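Local atomic coordinates of beta-glucuronidase (Dictyoglomus thermophilum, PDB entry 6XXW), a protein that probably hydrolyses beta-D-glucuronides, as a glycoside hydrolase of family 2. Residues A[387-399]-A[427-439]. Numbering follows the deposited sequence.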
loop_
_atom_site.group_PDB
_atom_site.type_symbol
_atom_site.label_atom_id
_atom_site.label_comp_id
_atom_site.label_asym_id
_atom_site.label_seq_id
_atom_site.Cartn_x
_atom_site.Cartn_y
_atom_site.Cartn_z
ATOM N N THR A 387 7.320 -22.672 -38.056
ATOM C CA THR A 387 6.728 -21.506 -37.398
ATOM C C THR A 387 6.008 -20.625 -38.407
ATOM O O THR A 387 4.898 -20.140 -38.149
ATOM C CB THR A 387 7.805 -20.686 -36.677
ATOM O OG1 THR A 387 8.737 -21.559 -36.024
ATOM C CG2 THR A 387 7.183 -19.775 -35.632
ATOM N N LEU A 388 6.638 -20.388 -39.559
ATOM C CA LEU A 388 6.021 -19.561 -40.590
ATOM C C LEU A 388 4.694 -20.158 -41.041
ATOM O O LEU A 388 3.686 -19.450 -41.147
ATOM C CB LEU A 388 6.981 -19.406 -41.766
ATOM C CG LEU A 388 6.448 -18.639 -42.973
ATOM C CD1 LEU A 388 6.025 -17.216 -42.544
ATOM C CD2 LEU A 388 7.505 -18.616 -44.089
ATOM N N GLU A 389 4.678 -21.471 -41.292
ATOM C CA GLU A 389 3.444 -22.150 -41.671
ATOM C C GLU A 389 2.335 -21.902 -40.652
ATOM O O GLU A 389 1.192 -21.612 -41.021
ATOM C CB GLU A 389 3.712 -23.648 -41.823
ATOM C CG GLU A 389 2.637 -24.399 -42.586
ATOM C CD GLU A 389 2.747 -24.200 -44.089
ATOM O OE1 GLU A 389 3.635 -23.433 -44.525
ATOM O OE2 GLU A 389 1.948 -24.814 -44.833
ATOM N N HIS A 390 2.656 -22.016 -39.358
ATOM C CA HIS A 390 1.662 -21.754 -38.318
ATOM C C HIS A 390 1.217 -20.297 -38.337
ATOM O O HIS A 390 0.021 -19.999 -38.228
ATOM C CB HIS A 390 2.228 -22.120 -36.941
ATOM C CG HIS A 390 1.284 -21.853 -35.805
ATOM N ND1 HIS A 390 0.082 -22.515 -35.670
ATOM C CD2 HIS A 390 1.373 -21.014 -34.742
ATOM C CE1 HIS A 390 -0.536 -22.087 -34.580
ATOM N NE2 HIS A 390 0.225 -21.176 -33.999
ATOM N N HIS A 391 2.172 -19.373 -38.472
ATOM C CA HIS A 391 1.841 -17.952 -38.520
ATOM C C HIS A 391 0.877 -17.649 -39.666
ATOM O O HIS A 391 -0.098 -16.902 -39.494
ATOM C CB HIS A 391 3.135 -17.151 -38.649
ATOM C CG HIS A 391 3.037 -15.718 -38.214
ATOM N ND1 HIS A 391 4.148 -14.987 -37.838
ATOM C CD2 HIS A 391 1.984 -14.869 -38.134
ATOM C CE1 HIS A 391 3.781 -13.755 -37.536
ATOM N NE2 HIS A 391 2.471 -13.660 -37.693
ATOM N N LEU A 392 1.128 -18.227 -40.844
ATOM C CA LEU A 392 0.247 -17.998 -41.987
ATOM C C LEU A 392 -1.142 -18.574 -41.741
ATOM O O LEU A 392 -2.151 -17.959 -42.109
ATOM C CB LEU A 392 0.851 -18.607 -43.256
ATOM C CG LEU A 392 2.185 -18.013 -43.708
ATOM C CD1 LEU A 392 2.850 -18.903 -44.775
ATOM C CD2 LEU A 392 2.042 -16.565 -44.193
ATOM N N GLU A 393 -1.219 -19.767 -41.149
ATOM C CA GLU A 393 -2.531 -20.315 -40.809
ATOM C C GLU A 393 -3.240 -19.438 -39.782
ATOM O O GLU A 393 -4.466 -19.259 -39.842
ATOM C CB GLU A 393 -2.388 -21.752 -40.304
ATOM C CG GLU A 393 -1.755 -22.675 -41.349
ATOM C CD GLU A 393 -1.760 -24.148 -40.955
ATOM O OE1 GLU A 393 -0.962 -24.534 -40.075
ATOM O OE2 GLU A 393 -2.546 -24.921 -41.544
ATOM N N ILE A 394 -2.481 -18.875 -38.838
ATOM C CA ILE A 394 -3.067 -17.986 -37.832
ATOM C C ILE A 394 -3.699 -16.765 -38.493
ATOM O O ILE A 394 -4.831 -16.379 -38.173
ATOM C CB ILE A 394 -2.006 -17.569 -36.798
ATOM C CG1 ILE A 394 -1.693 -18.729 -35.846
ATOM C CG2 ILE A 394 -2.457 -16.305 -36.036
ATOM C CD1 ILE A 394 -2.907 -19.357 -35.226
ATOM N N MET A 395 -2.969 -16.119 -39.407
ATOM C CA MET A 395 -3.528 -14.958 -40.103
ATOM C C MET A 395 -4.808 -15.325 -40.848
ATOM O O MET A 395 -5.764 -14.539 -40.879
ATOM C CB MET A 395 -2.508 -14.358 -41.086
ATOM C CG MET A 395 -1.165 -13.942 -40.492
ATOM S SD MET A 395 -1.323 -12.924 -38.994
ATOM C CE MET A 395 -2.299 -11.544 -39.586
ATOM N N ARG A 396 -4.848 -16.512 -41.460
ATOM C CA ARG A 396 -6.070 -16.930 -42.143
ATOM C C ARG A 396 -7.216 -17.111 -41.154
ATOM O O ARG A 396 -8.332 -16.648 -41.407
ATOM C CB ARG A 396 -5.824 -18.214 -42.937
ATOM C CG ARG A 396 -4.747 -18.061 -43.996
ATOM C CD ARG A 396 -4.411 -19.381 -44.701
ATOM N NE ARG A 396 -3.175 -19.302 -45.486
ATOM C CZ ARG A 396 -2.167 -20.165 -45.383
ATOM N NH1 ARG A 396 -2.235 -21.164 -44.515
ATOM N NH2 ARG A 396 -1.083 -20.029 -46.140
ATOM N N GLU A 397 -6.956 -17.761 -40.013
ATOM C CA GLU A 397 -8.005 -17.969 -39.012
ATOM C C GLU A 397 -8.474 -16.646 -38.415
ATOM O O GLU A 397 -9.663 -16.471 -38.095
ATOM C CB GLU A 397 -7.496 -18.870 -37.885
ATOM C CG GLU A 397 -7.192 -20.317 -38.265
ATOM C CD GLU A 397 -6.731 -21.155 -37.069
ATOM O OE1 GLU A 397 -7.222 -20.932 -35.940
ATOM O OE2 GLU A 397 -5.879 -22.047 -37.258
ATOM N N LEU A 398 -7.543 -15.721 -38.218
ATOM C CA LEU A 398 -7.859 -14.465 -37.550
ATOM C C LEU A 398 -8.707 -13.573 -38.444
ATOM O O LEU A 398 -9.728 -13.029 -38.013
ATOM C CB LEU A 398 -6.559 -13.768 -37.155
ATOM C CG LEU A 398 -6.634 -12.334 -36.643
ATOM C CD1 LEU A 398 -7.485 -12.249 -35.382
ATOM C CD2 LEU A 398 -5.223 -11.806 -36.393
ATOM N N ILE A 399 -8.306 -13.424 -39.703
ATOM C CA ILE A 399 -9.091 -12.619 -40.626
ATOM C C ILE A 399 -10.449 -13.265 -40.881
ATOM O O ILE A 399 -11.470 -12.574 -40.963
ATOM C CB ILE A 399 -8.282 -12.387 -41.917
ATOM C CG1 ILE A 399 -7.059 -11.516 -41.583
ATOM C CG2 ILE A 399 -9.151 -11.758 -43.002
ATOM C CD1 ILE A 399 -6.077 -11.344 -42.719
ATOM N N TYR A 427 10.998 -14.121 -43.670
ATOM C CA TYR A 427 9.877 -14.561 -42.842
ATOM C C TYR A 427 8.716 -13.573 -42.920
ATOM O O TYR A 427 7.581 -13.949 -43.245
ATOM C CB TYR A 427 10.349 -14.759 -41.396
ATOM C CG TYR A 427 9.272 -15.229 -40.443
ATOM C CD1 TYR A 427 8.387 -14.328 -39.867
ATOM C CD2 TYR A 427 9.150 -16.567 -40.107
ATOM C CE1 TYR A 427 7.416 -14.750 -38.988
ATOM C CE2 TYR A 427 8.180 -16.997 -39.234
ATOM C CZ TYR A 427 7.308 -16.088 -38.681
ATOM O OH TYR A 427 6.330 -16.514 -37.803
ATOM N N PHE A 428 8.983 -12.295 -42.652
ATOM C CA PHE A 428 7.873 -11.356 -42.525
ATOM C C PHE A 428 7.359 -10.876 -43.879
ATOM O O PHE A 428 6.171 -10.563 -44.006
ATOM C CB PHE A 428 8.290 -10.189 -41.633
ATOM C CG PHE A 428 8.135 -10.491 -40.165
ATOM C CD1 PHE A 428 6.871 -10.697 -39.626
ATOM C CD2 PHE A 428 9.248 -10.620 -39.341
ATOM C CE1 PHE A 428 6.712 -10.996 -38.273
ATOM C CE2 PHE A 428 9.102 -10.926 -37.989
ATOM C CZ PHE A 428 7.825 -11.113 -37.459
ATOM N N ARG A 429 8.216 -10.821 -44.903
ATOM C CA ARG A 429 7.701 -10.584 -46.249
ATOM C C ARG A 429 6.570 -11.553 -46.578
ATOM O O ARG A 429 5.533 -11.150 -47.113
ATOM C CB ARG A 429 8.826 -10.710 -47.278
ATOM C CG ARG A 429 9.631 -9.424 -47.475
ATOM C CD ARG A 429 10.942 -9.693 -48.218
ATOM N NE ARG A 429 10.684 -10.245 -49.544
ATOM C CZ ARG A 429 10.837 -9.574 -50.682
ATOM N NH1 ARG A 429 11.260 -8.318 -50.664
ATOM N NH2 ARG A 429 10.559 -10.162 -51.842
ATOM N N ARG A 430 6.747 -12.836 -46.251
ATOM C CA ARG A 430 5.710 -13.818 -46.554
ATOM C C ARG A 430 4.473 -13.611 -45.688
ATOM O O ARG A 430 3.342 -13.750 -46.167
ATOM C CB ARG A 430 6.254 -15.235 -46.368
ATOM C CG ARG A 430 7.430 -15.574 -47.286
ATOM C CD ARG A 430 7.432 -17.060 -47.653
ATOM N NE ARG A 430 6.082 -17.620 -47.691
ATOM C CZ ARG A 430 5.221 -17.453 -48.694
ATOM N NH1 ARG A 430 5.565 -16.740 -49.763
ATOM N NH2 ARG A 430 4.013 -18.002 -48.630
ATOM N N VAL A 431 4.668 -13.316 -44.398
ATOM C CA VAL A 431 3.525 -13.069 -43.519
ATOM C C VAL A 431 2.747 -11.862 -44.011
ATOM O O VAL A 431 1.513 -11.894 -44.135
ATOM C CB VAL A 431 3.994 -12.865 -42.064
ATOM C CG1 VAL A 431 2.840 -12.389 -41.203
ATOM C CG2 VAL A 431 4.573 -14.153 -41.509
ATOM N N ILE A 432 3.463 -10.774 -44.298
ATOM C CA ILE A 432 2.801 -9.543 -44.712
ATOM C C ILE A 432 2.090 -9.738 -46.048
ATOM O O ILE A 432 0.954 -9.283 -46.241
ATOM C CB ILE A 432 3.826 -8.401 -44.772
ATOM C CG1 ILE A 432 4.299 -8.072 -43.344
ATOM C CG2 ILE A 432 3.234 -7.191 -45.495
ATOM C CD1 ILE A 432 5.542 -7.167 -43.264
ATOM N N GLU A 433 2.738 -10.428 -46.984
ATOM C CA GLU A 433 2.122 -10.653 -48.288
ATOM C C GLU A 433 0.832 -11.453 -48.160
ATOM O O GLU A 433 -0.164 -11.156 -48.830
ATOM C CB GLU A 433 3.101 -11.377 -49.208
ATOM C CG GLU A 433 2.593 -11.549 -50.624
ATOM C CD GLU A 433 3.696 -11.989 -51.573
ATOM O OE1 GLU A 433 4.769 -11.344 -51.578
ATOM O OE2 GLU A 433 3.491 -12.978 -52.306
ATOM N N GLU A 434 0.828 -12.470 -47.295
ATOM C CA GLU A 434 -0.365 -13.294 -47.138
ATOM C C GLU A 434 -1.485 -12.519 -46.443
ATOM O O GLU A 434 -2.664 -12.647 -46.806
ATOM C CB GLU A 434 -0.004 -14.568 -46.370
ATOM C CG GLU A 434 -1.180 -15.474 -46.053
ATOM C CD GLU A 434 -1.702 -16.208 -47.280
ATOM O OE1 GLU A 434 -1.159 -16.002 -48.395
ATOM O OE2 GLU A 434 -2.668 -16.984 -47.127
ATOM N N THR A 435 -1.132 -11.698 -45.450
ATOM C CA THR A 435 -2.140 -10.912 -44.744
ATOM C C THR A 435 -2.863 -9.968 -45.693
ATOM O O THR A 435 -4.095 -9.859 -45.661
ATOM C CB THR A 435 -1.480 -10.135 -43.603
ATOM O OG1 THR A 435 -0.865 -11.070 -42.701
ATOM C CG2 THR A 435 -2.515 -9.276 -42.845
ATOM N N ARG A 436 -2.108 -9.275 -46.547
ATOM C CA ARG A 436 -2.711 -8.342 -47.492
ATOM C C ARG A 436 -3.580 -9.071 -48.507
ATOM O O ARG A 436 -4.638 -8.564 -48.907
ATOM C CB ARG A 436 -1.616 -7.537 -48.196
ATOM C CG ARG A 436 -2.070 -6.191 -48.736
ATOM C CD ARG A 436 -2.034 -6.157 -50.252
ATOM N NE ARG A 436 -0.674 -6.290 -50.770
ATOM C CZ ARG A 436 -0.141 -5.482 -51.683
ATOM N NH1 ARG A 436 -0.852 -4.479 -52.179
ATOM N NH2 ARG A 436 1.107 -5.677 -52.100
ATOM N N ARG A 437 -3.150 -10.263 -48.932
ATOM C CA ARG A 437 -3.943 -11.054 -49.868
ATOM C C ARG A 437 -5.265 -11.473 -49.243
ATOM O O ARG A 437 -6.306 -11.468 -49.908
ATOM C CB ARG A 437 -3.154 -12.289 -50.307
ATOM C CG ARG A 437 -3.882 -13.142 -51.324
ATOM C CD ARG A 437 -3.210 -14.496 -51.486
ATOM N NE ARG A 437 -3.517 -15.384 -50.372
ATOM C CZ ARG A 437 -4.603 -16.144 -50.315
ATOM N NH1 ARG A 437 -5.474 -16.111 -51.314
ATOM N NH2 ARG A 437 -4.819 -16.933 -49.267
ATOM N N LEU A 438 -5.234 -11.833 -47.959
ATOM C CA LEU A 438 -6.443 -12.252 -47.257
ATOM C C LEU A 438 -7.386 -11.089 -46.991
ATOM O O LEU A 438 -8.610 -11.278 -47.002
ATOM C CB LEU A 438 -6.073 -12.926 -45.939
ATOM C CG LEU A 438 -5.348 -14.265 -46.017
ATOM C CD1 LEU A 438 -4.635 -14.538 -44.696
ATOM C CD2 LEU A 438 -6.307 -15.389 -46.390
ATOM N N ASP A 439 -6.857 -9.893 -46.733
ATOM C CA ASP A 439 -7.704 -8.741 -46.425
ATOM C C ASP A 439 -7.094 -7.460 -46.981
ATOM O O ASP A 439 -6.374 -6.738 -46.279
ATOM C CB ASP A 439 -7.940 -8.606 -44.922
ATOM C CG ASP A 439 -8.863 -7.439 -44.588
ATOM O OD1 ASP A 439 -9.541 -6.946 -45.525
ATOM O OD2 ASP A 439 -8.907 -7.016 -43.405
#
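A neighbouring pair of outer helices of the TIM barrel meets here, with Leu388, Leu392 and Ile399 of 387-399 packed against Tyr427, Val431 and Leu438 of 427-439. The axes run nearly parallel, 21° apart and 9.7 Å at closest approach. At one end the buried Tyr427 is laid across the other helix by its first torsion, which sets CG anti to the backbone N (chi1 -179°). Leu388 CD1 sits over a face of this ring in a CH-pi contact, 4.1 Å from the centroid. The phenol OH meets His391 ND1 at 2.7 Å, in the plane of the imidazole, a hydrogen bond that either group could donate. One turn on, short, branched Val431 suits the close approach of the backbones: CG2 lies over a face of the His391 ring while also touching Leu388 CD1 at 3.5 Å. Such side-by-side helices follow from the repeated beta-alpha units of the barrel: strand 408-415 lies between the two in sequence and underneath them, its Val413 against Val431 and its Trp411 against Ile399. Apolar Leu392 rests CD2 on the aliphatic stem of Glu434, 3.6 Å from CB, and Ile399 CD1 packs on Leu438 CB. Toward solvent, Arg396 NE makes a nearly straight salt bridge of 2.9 Å to Glu434 OE2 (169°); from the opposite face of the carboxylate Arg437 brings NH2 to OE2, and its NE bonds OE1. A glutamine in place of Glu434 would probably leave the two arginines without their shared negative partner. Inward, bent Met395 brings CE to 3.5 Å from Thr435 OG1, a hydroxyl already bonded to Val431 O.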